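Local structure of separin (Saccharomyces cerevisiae, 5U1T) at residues M80-V83 with K84-N88; T49-D52 with H53-S57; I139-R143 with K144-E148; S73-K76 with Q77-I81; P168-A172 with H173-K177. The protein is a caspase-like cysteine protease that cleaves a cohesin subunit at the onset of anaphase so that chromosomes can separate, and is held inactive by securin beforehand. All blocks are in the same frame, centred on the assembly; numbering follows the deposited sequence.

Contact 1: residues M80-V83 with K84-N88; sequences MIIV and KLINN
Successive backbone bonds from Lys84 N to Met80 O, Leu85 N to Ile81 O, Ile86 N to Ile82 O and Asn87 N to Val83 O carry helix 69-87 through its final turns, and the last of these measures 2.8 Å between Asn87 N and Val83 O. The side chains of Met80 and Lys84 pass each other at a slant, with the thioether methyl CE of Met80 lying 3.6 Å from CE of Lys84. Met80 gets there because its CG stands opposite the backbone N (chi1 -164°) and the chain then folds at chi2 (51°), swinging the methyl along the helix. Ile81 and Leu85 instead run side by side in the same direction, and their branches CG2 of Ile81 and CD1 of Leu85 meet at 4.1 Å. Ile82 CG2 touches Ile86 CD1 at 4.2 Å, again as crossing chains. Beyond it, Ile86 packs on Ile139 of helix 129-142 and on an apolar side chain of the second protein chain. Cutting Ile86 back to an alanine is likely to open a gap between Ile82 and Ile139 and take this partner from Ile82 CG2. Such one-turn aliphatic pairs are typical of an alpha-helix packed within an all-helical domain, here just before Asn88 leaves helical geometry.

Contact 2: residues T49-D52 with H53-S57; sequences TTVD and HSLNS
One turn of the alpha-helix 48-64, near the start of the modelled chain, brings Thr50 against Ser54 and Val51 against Leu55 with the usual four-residue spacing. The backbone bonds run from His53 N to Thr49 O, Ser54 N to Thr50 O, Leu55 N to Val51 O and Asn56 N to Asp52 O. On the side turned to helix 69-87, Val51 and Leu55 lie alongside each other, pointing the same way, and CG1 of Val51 meets CD1 of Leu55 at 3.9 Å. Val51 continues onto Ile81 of that helix and Leu55 onto Thr74 and His78, so this pair forms part of the apolar face that packs on helix 69-87. Round the helix, Asp52 and Leu55 both touch Phe100 of helix 91-103. The carboxylate oxygen OD1 of Asp52 also comes close to Glu97 there, a pairing of like charges that would probably raise the proton affinity of one of them. Ser54 adds a side-chain bond to the helix: with OG beside its own backbone N (chi1 -54°), the hydroxyl points back down the turn. It donates to Thr50 O at 3.2 Å, reaching the opposite face of that carbonyl plane from Ser54 N, which bonds the same oxygen at 3.1 Å.

Contact 3: residues I139-R143 with K144-E148; sequences IILKR and KLVDE
This is a helix C-cap: Ile140 and Leu141 receive the two closing bonds from Leu145 and Lys144 where helix 129-142 ends and the chain turns towards helix 146-158. Leu145 N reaches back to Ile140 O at 2.9 Å, nearly straight out from the carbonyl. Lys144 N bonds Leu141 O, also at 2.9 Å, but sits well above that carbonyl's plane, about 62° out of it. The positive phi of Lys144 (60°) turns the backbone so that both bonds can form. Apolar groups fill in on each side of the turn. CD1 of Leu141 and CG2 of Val146 lie alongside each other 3.9 Å apart, and both residues go on to pack against Val185 of helix 172-185. Leu145 lies beside the aliphatic part of Arg143, its CD1 3.7 Å from Arg143 CB, while its own CB stands 4.3 Å from CG2 of Ile140. A glycine at Leu145 would take away the leucine methyl that packs on Arg143 CB and is likely to let the arginine stem swing more freely. Lys142 points elsewhere, its NZ bonded to the backbone of the second protein chain. Positive phi with two bonds into the last turn defines the Schellman motif, here joining two consecutive helices of the helical domain.

Contact 4: residues S73-K76 with Q77-I81; sequences STVK and QHLMI
Backbone bonds come first: Gln77 N to Ser73 O, His78 N to Thr74 O, Leu79 N to Val75 O and Met80 N to Lys76 O carry helix 69-87 through its middle. The bond from Gln77 N to Ser73 O is weak at 3.4 Å. Apolar packing across the turn centres on Val75 and Leu79, where CG1 of Val75 meets the branch point CG of Leu79 at 4.2 Å. Each then reaches other parts of the fold, Val75 meeting Tyr59 and Leu79 meeting Leu132 and Leu135 of helix 129-142. The polar ends find their partners outside the two segments: Thr74 OG1 bonds His70 O one turn back. With CG opposite its backbone N (chi1 -159°), His78 sends its ring away from the turn, where ND1 bonds the Tyr59 hydroxyl and NE2 bonds Glu97 of helix 91-103. Both nitrogens of this buried imidazole are therefore engaged, which fixes the ring's rotation, and the nearby carboxylate would probably stabilise a positive charge on it. The chemistry implies an apolar helix face with a polar tie through His78 to helices 48-64 and 91-103.

Contact 5: residues P168-A172 with H173-K177; sequences PNLKA and HALTK
Leu170 and Leu175 each set CG opposite the backbone N (chi1 174° and 175°) and turn alike at chi2, and these torsions bring methyl CD2 of Leu170 to 3.6 Å from CD2 of Leu175, the two side chains crossing at about a right angle. Between them the loop becomes helix 172-185, with Lys171 at the N-cap position. An apolar residue just before the N-cap touching the fourth residue of the helix is the hydrophobic staple, and this pair fits it. Backbone bonds start the first turn: Leu175 N reaches Lys171 O at 3.0 Å and Thr176 N reaches Ala172 O at 2.9 Å, the latter nearly straight out from the carbonyl. Close by, CB of Lys171 packs 4.0 Å from CB of Ala174. The hydroxyl OG1 of Thr176 makes a weak bond to His173 O at 3.5 Å. Outside the two segments, the ammonium of Lys171 forms a salt bridge with an acidic side chain of the second protein chain, as does that of Lys177, so this helix start also meets the partner protein. Within the chain, Leu170 rests on Ser130 and Lys171 on Asn131, both of helix 129-142, whereas Leu175 and Thr176 touch Tyr200 of helix 190-203, so the turn touches both helices.

How the contacts relate
All five contacts are local turns in the N-terminal helical region: none closes a long loop, none nests in or crosses another, and only contacts 4 and 1 overlap. From the N terminus, contact 2 lies on helix 48-64. Contact 4 comes next on helix 69-87, and contact 1 begins where it ends, sharing Met80 and Ile81. Ile81 CD1 sits 3.6 Å from Val51 CG1, tying contact 2 to both. Contact 3 ends helix 129-142 and meets contact 1 where Ile86 CD1 lies 3.9 Å from Ile139 CG1. Contact 5 opens helix 172-185 and touches none of the others, its centre about 20 Å from that of contact 3, though Leu141 and Val146 pack farther along that helix.

Contact 1: residues M80-V83 with K84-N88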
loop_
_atom_site.group_PDB
_atom_site.type_symbol
_atom_site.label_atom_id
_atom_site.label_comp_id
_atom_site.label_asym_id
_atom_site.label_seq_id
_atom_site.Cartn_x
_atom_site.Cartn_y
_atom_site.Cartn_z
ATOM N N MET A 80 -39.721 19.327 -46.000
ATOM C CA MET A 80 -39.839 19.428 -47.438
ATOM C C MET A 80 -40.743 18.328 -47.983
ATOM O O MET A 80 -41.474 18.543 -48.937
ATOM C CB MET A 80 -38.464 19.372 -48.106
ATOM C CG MET A 80 -38.462 19.858 -49.568
ATOM S SD MET A 80 -39.246 21.484 -49.831
ATOM C CE MET A 80 -39.102 21.705 -51.613
ATOM N N ILE A 81 -40.699 17.153 -47.369
ATOM C CA ILE A 81 -41.574 16.042 -47.761
ATOM C C ILE A 81 -43.042 16.389 -47.545
ATOM O O ILE A 81 -43.895 16.118 -48.399
ATOM C CB ILE A 81 -41.224 14.767 -46.979
ATOM C CG1 ILE A 81 -39.872 14.236 -47.464
ATOM C CG2 ILE A 81 -42.334 13.723 -47.115
ATOM C CD1 ILE A 81 -39.407 13.021 -46.767
ATOM N N ILE A 82 -43.318 16.997 -46.398
ATOM C CA ILE A 82 -44.659 17.433 -46.053
ATOM C C ILE A 82 -45.192 18.473 -47.056
ATOM O O ILE A 82 -46.314 18.325 -47.545
ATOM C CB ILE A 82 -44.695 17.994 -44.602
ATOM C CG1 ILE A 82 -44.403 16.866 -43.604
ATOM C CG2 ILE A 82 -46.035 18.666 -44.282
ATOM C CD1 ILE A 82 -44.161 17.332 -42.179
ATOM N N VAL A 83 -44.406 19.502 -47.390
ATOM C CA VAL A 83 -44.911 20.533 -48.311
ATOM C C VAL A 83 -45.098 19.968 -49.724
ATOM O O VAL A 83 -46.073 20.323 -50.407
ATOM C CB VAL A 83 -43.995 21.797 -48.370
ATOM C CG1 VAL A 83 -43.944 22.490 -47.023
ATOM C CG2 VAL A 83 -42.609 21.429 -48.789
ATOM N N LYS A 84 -44.196 19.076 -50.145
ATOM C CA LYS A 84 -44.318 18.426 -51.445
ATOM C C LYS A 84 -45.593 17.600 -51.517
ATOM O O LYS A 84 -46.212 17.508 -52.569
ATOM C CB LYS A 84 -43.108 17.553 -51.748
ATOM C CG LYS A 84 -41.857 18.364 -51.943
ATOM C CD LYS A 84 -40.917 17.776 -52.975
ATOM C CE LYS A 84 -39.509 18.338 -52.786
ATOM N NZ LYS A 84 -38.628 18.140 -53.991
ATOM N N LEU A 85 -45.985 17.013 -50.393
ATOM C CA LEU A 85 -47.266 16.329 -50.282
ATOM C C LEU A 85 -48.419 17.310 -50.400
ATOM O O LEU A 85 -49.410 17.031 -51.064
ATOM C CB LEU A 85 -47.364 15.577 -48.952
ATOM C CG LEU A 85 -46.492 14.328 -48.856
ATOM C CD1 LEU A 85 -46.432 13.802 -47.436
ATOM C CD2 LEU A 85 -47.000 13.278 -49.806
ATOM N N ILE A 86 -48.297 18.444 -49.722
ATOM C CA ILE A 86 -49.330 19.472 -49.762
ATOM C C ILE A 86 -49.539 19.986 -51.186
ATOM O O ILE A 86 -50.671 20.054 -51.652
ATOM C CB ILE A 86 -48.998 20.651 -48.818
ATOM C CG1 ILE A 86 -49.006 20.165 -47.369
ATOM C CG2 ILE A 86 -49.984 21.792 -48.997
ATOM C CD1 ILE A 86 -48.615 21.211 -46.349
ATOM N N ASN A 87 -48.456 20.314 -51.889
ATOM C CA ASN A 87 -48.579 20.835 -53.245
ATOM C C ASN A 87 -49.167 19.808 -54.192
ATOM O O ASN A 87 -49.821 20.171 -55.160
ATOM C CB ASN A 87 -47.235 21.305 -53.785
ATOM C CG ASN A 87 -46.634 22.445 -52.972
ATOM O OD1 ASN A 87 -47.358 23.213 -52.333
ATOM N ND2 ASN A 87 -45.302 22.566 -53.002
ATOM N N ASN A 88 -48.962 18.528 -53.930
ATOM C CA ASN A 88 -49.550 17.518 -54.800
ATOM C C ASN A 88 -50.882 17.028 -54.280
ATOM O O ASN A 88 -51.410 16.019 -54.741
ATOM C CB ASN A 88 -48.596 16.352 -54.983
ATOM C CG ASN A 88 -47.473 16.680 -55.934
ATOM O OD1 ASN A 88 -47.695 17.294 -56.972
ATOM N ND2 ASN A 88 -46.257 16.285 -55.583
#

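Contact 2: residues T49-D52 with H53-S57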
loop_
_atom_site.group_PDB
_atom_site.type_symbol
_atom_site.label_atom_id
_atom_site.label_comp_id
_atom_site.label_asym_id
_atom_site.label_seq_id
_atom_site.Cartn_x
_atom_site.Cartn_y
_atom_site.Cartn_z
ATOM N N THR A 49 -44.130 4.726 -47.547
ATOM C CA THR A 49 -43.805 3.907 -46.384
ATOM C C THR A 49 -42.312 3.562 -46.359
ATOM O O THR A 49 -41.725 3.395 -45.289
ATOM C CB THR A 49 -44.662 2.617 -46.357
ATOM O OG1 THR A 49 -44.427 1.852 -47.541
ATOM C CG2 THR A 49 -46.146 2.965 -46.302
ATOM N N THR A 50 -41.703 3.488 -47.538
ATOM C CA THR A 50 -40.255 3.321 -47.659
ATOM C C THR A 50 -39.500 4.491 -47.038
ATOM O O THR A 50 -38.495 4.316 -46.337
ATOM C CB THR A 50 -39.839 3.201 -49.130
ATOM O OG1 THR A 50 -40.422 2.021 -49.687
ATOM C CG2 THR A 50 -38.339 3.120 -49.260
ATOM N N VAL A 51 -39.992 5.691 -47.322
ATOM C CA VAL A 51 -39.386 6.920 -46.836
ATOM C C VAL A 51 -39.491 6.974 -45.312
ATOM O O VAL A 51 -38.523 7.323 -44.624
ATOM C CB VAL A 51 -40.056 8.172 -47.490
ATOM C CG1 VAL A 51 -39.661 9.449 -46.778
ATOM C CG2 VAL A 51 -39.692 8.262 -48.962
ATOM N N ASP A 52 -40.670 6.612 -44.804
ATOM C CA ASP A 52 -40.952 6.635 -43.376
ATOM C C ASP A 52 -39.999 5.724 -42.638
ATOM O O ASP A 52 -39.506 6.037 -41.551
ATOM C CB ASP A 52 -42.377 6.179 -43.094
ATOM C CG ASP A 52 -43.409 7.031 -43.766
ATOM O OD1 ASP A 52 -43.165 8.234 -43.972
ATOM O OD2 ASP A 52 -44.481 6.496 -44.089
ATOM N N HIS A 53 -39.788 4.563 -43.238
ATOM C CA HIS A 53 -38.873 3.590 -42.709
ATOM C C HIS A 53 -37.492 4.219 -42.574
ATOM O O HIS A 53 -36.906 4.223 -41.482
ATOM C CB HIS A 53 -38.824 2.366 -43.605
ATOM C CG HIS A 53 -38.042 1.248 -43.015
ATOM N ND1 HIS A 53 -38.602 0.326 -42.156
ATOM C CD2 HIS A 53 -36.725 0.937 -43.103
ATOM C CE1 HIS A 53 -37.669 -0.523 -41.765
ATOM N NE2 HIS A 53 -36.521 -0.170 -42.318
ATOM N N SER A 54 -36.980 4.766 -43.680
ATOM C CA SER A 54 -35.713 5.475 -43.657
ATOM C C SER A 54 -35.741 6.597 -42.638
ATOM O O SER A 54 -34.786 6.786 -41.912
ATOM C CB SER A 54 -35.380 6.023 -45.027
ATOM O OG SER A 54 -35.420 4.985 -45.982
ATOM N N LEU A 55 -36.842 7.325 -42.564
ATOM C CA LEU A 55 -36.971 8.391 -41.576
ATOM C C LEU A 55 -36.913 7.886 -40.128
ATOM O O LEU A 55 -36.121 8.365 -39.321
ATOM C CB LEU A 55 -38.274 9.158 -41.804
ATOM C CG LEU A 55 -38.176 10.282 -42.837
ATOM C CD1 LEU A 55 -39.550 10.922 -43.123
ATOM C CD2 LEU A 55 -37.142 11.306 -42.340
ATOM N N ASN A 56 -37.765 6.930 -39.789
ATOM C CA ASN A 56 -37.768 6.409 -38.445
ATOM C C ASN A 56 -36.444 5.733 -38.082
ATOM O O ASN A 56 -36.013 5.752 -36.933
ATOM C CB ASN A 56 -38.897 5.413 -38.264
ATOM C CG ASN A 56 -38.874 4.789 -36.898
ATOM O OD1 ASN A 56 -38.264 3.743 -36.693
ATOM N ND2 ASN A 56 -39.501 5.454 -35.939
ATOM N N SER A 57 -35.818 5.114 -39.074
ATOM C CA SER A 57 -34.554 4.457 -38.871
ATOM C C SER A 57 -33.492 5.491 -38.464
ATOM O O SER A 57 -32.750 5.288 -37.507
ATOM C CB SER A 57 -34.177 3.704 -40.136
ATOM O OG SER A 57 -32.850 3.259 -40.077
#

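Contact 3: residues I139-R143 with K144-E148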
loop_
_atom_site.group_PDB
_atom_site.type_symbol
_atom_site.label_atom_id
_atom_site.label_comp_id
_atom_site.label_asym_id
_atom_site.label_seq_id
_atom_site.Cartn_x
_atom_site.Cartn_y
_atom_site.Cartn_z
ATOM N N ILE A 139 -52.893 22.874 -43.909
ATOM C CA ILE A 139 -53.646 21.649 -44.140
ATOM C C ILE A 139 -55.099 21.811 -43.688
ATOM O O ILE A 139 -56.015 21.488 -44.451
ATOM C CB ILE A 139 -52.982 20.442 -43.426
ATOM C CG1 ILE A 139 -51.589 20.200 -44.013
ATOM C CG2 ILE A 139 -53.818 19.190 -43.581
ATOM C CD1 ILE A 139 -50.821 19.089 -43.359
ATOM N N ILE A 140 -55.314 22.334 -42.477
ATOM C CA ILE A 140 -56.672 22.549 -41.953
ATOM C C ILE A 140 -57.456 23.439 -42.908
ATOM O O ILE A 140 -58.665 23.257 -43.149
ATOM C CB ILE A 140 -56.653 23.189 -40.548
ATOM C CG1 ILE A 140 -55.927 22.281 -39.555
ATOM C CG2 ILE A 140 -58.065 23.459 -40.056
ATOM C CD1 ILE A 140 -55.745 22.885 -38.188
ATOM N N LEU A 141 -56.754 24.404 -43.478
ATOM C CA LEU A 141 -57.359 25.265 -44.468
ATOM C C LEU A 141 -57.728 24.503 -45.738
ATOM O O LEU A 141 -58.872 24.542 -46.161
ATOM C CB LEU A 141 -56.418 26.409 -44.797
ATOM C CG LEU A 141 -57.094 27.466 -45.645
ATOM C CD1 LEU A 141 -58.308 27.992 -44.905
ATOM C CD2 LEU A 141 -56.092 28.560 -45.923
ATOM N N LYS A 142 -56.773 23.804 -46.343
ATOM C CA LYS A 142 -57.049 23.152 -47.618
ATOM C C LYS A 142 -57.972 21.943 -47.496
ATOM O O LYS A 142 -58.606 21.550 -48.475
ATOM C CB LYS A 142 -55.754 22.743 -48.303
ATOM C CG LYS A 142 -54.918 23.925 -48.715
ATOM C CD LYS A 142 -55.781 24.969 -49.394
ATOM C CE LYS A 142 -55.505 25.055 -50.883
ATOM N NZ LYS A 142 -54.364 26.006 -51.175
ATOM N N ARG A 143 -58.057 21.348 -46.309
ATOM C CA ARG A 143 -59.036 20.287 -46.077
ATOM C C ARG A 143 -60.410 20.866 -45.724
ATOM O O ARG A 143 -61.388 20.120 -45.564
ATOM C CB ARG A 143 -58.561 19.347 -44.974
ATOM C CG ARG A 143 -57.303 18.561 -45.326
ATOM C CD ARG A 143 -57.021 17.462 -44.317
ATOM N NE ARG A 143 -57.722 16.215 -44.609
ATOM C CZ ARG A 143 -57.332 15.028 -44.157
ATOM N NH1 ARG A 143 -56.253 14.937 -43.387
ATOM N NH2 ARG A 143 -58.016 13.936 -44.470
ATOM N N LYS A 144 -60.478 22.194 -45.613
ATOM C CA LYS A 144 -61.724 22.910 -45.315
ATOM C C LYS A 144 -62.299 22.473 -43.974
ATOM O O LYS A 144 -63.514 22.347 -43.815
ATOM C CB LYS A 144 -62.771 22.704 -46.422
ATOM C CG LYS A 144 -62.261 22.930 -47.832
ATOM C CD LYS A 144 -63.335 23.575 -48.693
ATOM C CE LYS A 144 -62.965 23.529 -50.163
ATOM N NZ LYS A 144 -62.477 22.164 -50.526
ATOM N N LEU A 145 -61.418 22.252 -43.005
ATOM C CA LEU A 145 -61.854 21.758 -41.703
ATOM C C LEU A 145 -61.825 22.861 -40.663
ATOM O O LEU A 145 -61.728 22.594 -39.468
ATOM C CB LEU A 145 -60.984 20.589 -41.253
ATOM C CG LEU A 145 -61.026 19.373 -42.166
ATOM C CD1 LEU A 145 -60.010 18.338 -41.690
ATOM C CD2 LEU A 145 -62.446 18.800 -42.236
ATOM N N VAL A 146 -61.927 24.104 -41.123
ATOM C CA VAL A 146 -61.763 25.231 -40.226
ATOM C C VAL A 146 -62.875 25.231 -39.180
ATOM O O VAL A 146 -62.620 25.433 -37.995
ATOM C CB VAL A 146 -61.718 26.564 -41.006
ATOM C CG1 VAL A 146 -61.628 27.745 -40.062
ATOM C CG2 VAL A 146 -60.530 26.575 -41.969
ATOM N N ASP A 147 -64.099 24.956 -39.613
ATOM C CA ASP A 147 -65.243 24.903 -38.703
ATOM C C ASP A 147 -65.049 23.940 -37.510
ATOM O O ASP A 147 -65.319 24.302 -36.366
ATOM C CB ASP A 147 -66.517 24.519 -39.478
ATOM C CG ASP A 147 -67.278 25.736 -40.015
ATOM O OD1 ASP A 147 -66.874 26.880 -39.681
ATOM O OD2 ASP A 147 -68.284 25.547 -40.757
ATOM N N GLU A 148 -64.587 22.721 -37.778
ATOM C CA GLU A 148 -64.399 21.725 -36.724
ATOM C C GLU A 148 -63.183 22.025 -35.865
ATOM O O GLU A 148 -63.117 21.607 -34.707
ATOM C CB GLU A 148 -64.274 20.315 -37.314
ATOM C CG GLU A 148 -63.817 20.249 -38.768
ATOM C CD GLU A 148 -64.933 20.574 -39.752
ATOM O OE1 GLU A 148 -65.564 19.638 -40.287
ATOM O OE2 GLU A 148 -65.183 21.775 -39.984
#

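Contact 4: residues S73-K76 with Q77-I81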
loop_
_atom_site.group_PDB
_atom_site.type_symbol
_atom_site.label_atom_id
_atom_site.label_comp_id
_atom_site.label_asym_id
_atom_site.label_seq_id
_atom_site.Cartn_x
_atom_site.Cartn_y
_atom_site.Cartn_z
ATOM N N SER A 73 -31.131 18.498 -39.541
ATOM C CA SER A 73 -30.947 18.435 -40.968
ATOM C C SER A 73 -31.927 17.414 -41.548
ATOM O O SER A 73 -32.383 17.567 -42.687
ATOM C CB SER A 73 -29.498 18.103 -41.307
ATOM O OG SER A 73 -29.335 16.709 -41.370
ATOM N N THR A 74 -32.284 16.414 -40.741
ATOM C CA THR A 74 -33.279 15.395 -41.108
ATOM C C THR A 74 -34.716 15.938 -41.101
ATOM O O THR A 74 -35.519 15.638 -41.986
ATOM C CB THR A 74 -33.185 14.185 -40.146
ATOM O OG1 THR A 74 -31.933 13.528 -40.346
ATOM C CG2 THR A 74 -34.308 13.181 -40.376
ATOM N N VAL A 75 -35.035 16.727 -40.080
ATOM C CA VAL A 75 -36.316 17.401 -39.968
ATOM C C VAL A 75 -36.549 18.321 -41.170
ATOM O O VAL A 75 -37.666 18.433 -41.686
ATOM C CB VAL A 75 -36.376 18.189 -38.642
ATOM C CG1 VAL A 75 -37.358 19.339 -38.698
ATOM C CG2 VAL A 75 -36.705 17.241 -37.498
ATOM N N LYS A 76 -35.473 18.955 -41.626
ATOM C CA LYS A 76 -35.521 19.859 -42.761
ATOM C C LYS A 76 -35.957 19.122 -44.023
ATOM O O LYS A 76 -36.806 19.614 -44.800
ATOM C CB LYS A 76 -34.154 20.514 -42.967
ATOM C CG LYS A 76 -34.217 21.852 -43.664
ATOM C CD LYS A 76 -32.935 22.143 -44.404
ATOM C CE LYS A 76 -33.189 23.180 -45.485
ATOM N NZ LYS A 76 -31.955 23.959 -45.713
ATOM N N GLN A 77 -35.388 17.940 -44.219
ATOM C CA GLN A 77 -35.824 17.066 -45.304
ATOM C C GLN A 77 -37.279 16.662 -45.136
ATOM O O GLN A 77 -38.064 16.640 -46.099
ATOM C CB GLN A 77 -34.943 15.824 -45.370
ATOM C CG GLN A 77 -33.598 16.098 -45.993
ATOM C CD GLN A 77 -32.618 14.995 -45.748
ATOM O OE1 GLN A 77 -31.512 15.022 -46.283
ATOM N NE2 GLN A 77 -32.998 14.012 -44.925
ATOM N N HIS A 78 -37.629 16.353 -43.897
ATOM C CA HIS A 78 -38.962 15.874 -43.584
ATOM C C HIS A 78 -40.006 16.976 -43.860
ATOM O O HIS A 78 -41.087 16.703 -44.403
ATOM C CB HIS A 78 -38.999 15.400 -42.132
ATOM C CG HIS A 78 -40.122 14.460 -41.820
ATOM N ND1 HIS A 78 -40.175 13.731 -40.659
ATOM C CD2 HIS A 78 -41.239 14.151 -42.519
ATOM C CE1 HIS A 78 -41.274 12.996 -40.650
ATOM N NE2 HIS A 78 -41.938 13.239 -41.762
ATOM N N LEU A 79 -39.663 18.214 -43.490
ATOM C CA LEU A 79 -40.525 19.372 -43.726
ATOM C C LEU A 79 -40.759 19.565 -45.208
ATOM O O LEU A 79 -41.857 19.905 -45.622
ATOM C CB LEU A 79 -39.918 20.638 -43.141
ATOM C CG LEU A 79 -39.998 20.799 -41.633
ATOM C CD1 LEU A 79 -39.454 22.155 -41.224
ATOM C CD2 LEU A 79 -41.417 20.602 -41.149
ATOM N N MET A 80 -39.721 19.327 -46.000
ATOM C CA MET A 80 -39.839 19.428 -47.438
ATOM C C MET A 80 -40.743 18.328 -47.983
ATOM O O MET A 80 -41.474 18.543 -48.937
ATOM C CB MET A 80 -38.464 19.372 -48.106
ATOM C CG MET A 80 -38.462 19.858 -49.568
ATOM S SD MET A 80 -39.246 21.484 -49.831
ATOM C CE MET A 80 -39.102 21.705 -51.613
ATOM N N ILE A 81 -40.699 17.153 -47.369
ATOM C CA ILE A 81 -41.574 16.042 -47.761
ATOM C C ILE A 81 -43.042 16.389 -47.545
ATOM O O ILE A 81 -43.895 16.118 -48.399
ATOM C CB ILE A 81 -41.224 14.767 -46.979
ATOM C CG1 ILE A 81 -39.872 14.236 -47.464
ATOM C CG2 ILE A 81 -42.334 13.723 -47.115
ATOM C CD1 ILE A 81 -39.407 13.021 -46.767
#

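Contact 5: residues P168-A172 with H173-K177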
loop_
_atom_site.group_PDB
_atom_site.type_symbol
_atom_site.label_atom_id
_atom_site.label_comp_id
_atom_site.label_asym_id
_atom_site.label_seq_id
_atom_site.Cartn_x
_atom_site.Cartn_y
_atom_site.Cartn_z
ATOM N N PRO A 168 -37.924 33.314 -32.851
ATOM C CA PRO A 168 -37.415 34.654 -33.141
ATOM C C PRO A 168 -37.359 34.883 -34.631
ATOM O O PRO A 168 -37.328 36.027 -35.072
ATOM C CB PRO A 168 -36.009 34.640 -32.543
ATOM C CG PRO A 168 -35.975 33.462 -31.636
ATOM C CD PRO A 168 -36.884 32.459 -32.262
ATOM N N ASN A 169 -37.350 33.795 -35.395
ATOM C CA ASN A 169 -37.329 33.872 -36.846
ATOM C C ASN A 169 -38.690 33.523 -37.451
ATOM O O ASN A 169 -38.787 33.183 -38.638
ATOM C CB ASN A 169 -36.234 32.965 -37.390
ATOM C CG ASN A 169 -34.885 33.255 -36.747
ATOM O OD1 ASN A 169 -34.613 34.392 -36.355
ATOM N ND2 ASN A 169 -34.045 32.229 -36.617
ATOM N N LEU A 170 -39.734 33.637 -36.626
ATOM C CA LEU A 170 -41.107 33.357 -37.036
ATOM C C LEU A 170 -41.380 33.947 -38.403
ATOM O O LEU A 170 -40.973 35.069 -38.677
ATOM C CB LEU A 170 -42.104 33.915 -36.021
ATOM C CG LEU A 170 -43.559 33.786 -36.472
ATOM C CD1 LEU A 170 -43.977 32.316 -36.536
ATOM C CD2 LEU A 170 -44.490 34.587 -35.581
ATOM N N LYS A 171 -42.020 33.169 -39.269
ATOM C CA LYS A 171 -42.337 33.622 -40.614
ATOM C C LYS A 171 -43.589 34.489 -40.593
ATOM O O LYS A 171 -44.714 33.982 -40.648
ATOM C CB LYS A 171 -42.521 32.433 -41.552
ATOM C CG LYS A 171 -41.292 31.553 -41.700
ATOM C CD LYS A 171 -40.248 32.181 -42.615
ATOM C CE LYS A 171 -39.167 31.182 -43.005
ATOM N NZ LYS A 171 -38.347 31.653 -44.166
ATOM N N ALA A 172 -43.378 35.800 -40.531
ATOM C CA ALA A 172 -44.449 36.775 -40.373
ATOM C C ALA A 172 -45.465 36.709 -41.498
ATOM O O ALA A 172 -46.580 36.227 -41.294
ATOM C CB ALA A 172 -43.867 38.175 -40.278
ATOM N N HIS A 173 -45.078 37.213 -42.672
ATOM C CA HIS A 173 -45.954 37.259 -43.840
ATOM C C HIS A 173 -46.762 35.969 -44.006
ATOM O O HIS A 173 -47.956 36.015 -44.248
ATOM C CB HIS A 173 -45.149 37.537 -45.113
ATOM C CG HIS A 173 -46.008 37.723 -46.319
ATOM N ND1 HIS A 173 -46.884 38.783 -46.450
ATOM C CD2 HIS A 173 -46.177 36.958 -47.427
ATOM C CE1 HIS A 173 -47.539 38.673 -47.594
ATOM N NE2 HIS A 173 -47.133 37.574 -48.204
ATOM N N ALA A 174 -46.118 34.819 -43.823
ATOM C CA ALA A 174 -46.808 33.531 -43.918
ATOM C C ALA A 174 -47.910 33.395 -42.870
ATOM O O ALA A 174 -49.087 33.238 -43.221
ATOM C CB ALA A 174 -45.832 32.401 -43.791
ATOM N N LEU A 175 -47.529 33.467 -41.597
ATOM C CA LEU A 175 -48.476 33.335 -40.487
ATOM C C LEU A 175 -49.650 34.330 -40.567
ATOM O O LEU A 175 -50.806 33.964 -40.333
ATOM C CB LEU A 175 -47.752 33.504 -39.146
ATOM C CG LEU A 175 -48.643 33.503 -37.900
ATOM C CD1 LEU A 175 -49.314 32.163 -37.714
ATOM C CD2 LEU A 175 -47.877 33.885 -36.654
ATOM N N THR A 176 -49.354 35.583 -40.892
ATOM C CA THR A 176 -50.382 36.610 -40.861
ATOM C C THR A 176 -51.271 36.465 -42.090
ATOM O O THR A 176 -52.468 36.760 -42.049
ATOM C CB THR A 176 -49.774 38.025 -40.795
ATOM O OG1 THR A 176 -49.283 38.400 -42.088
ATOM C CG2 THR A 176 -48.620 38.085 -39.783
ATOM N N LYS A 177 -50.685 35.981 -43.181
ATOM C CA LYS A 177 -51.464 35.659 -44.369
ATOM C C LYS A 177 -52.398 34.490 -44.071
ATOM O O LYS A 177 -53.542 34.460 -44.526
ATOM C CB LYS A 177 -50.553 35.322 -45.544
ATOM C CG LYS A 177 -51.259 35.219 -46.854
ATOM C CD LYS A 177 -50.342 34.754 -47.953
ATOM C CE LYS A 177 -51.090 34.759 -49.280
ATOM N NZ LYS A 177 -50.353 34.040 -50.349
#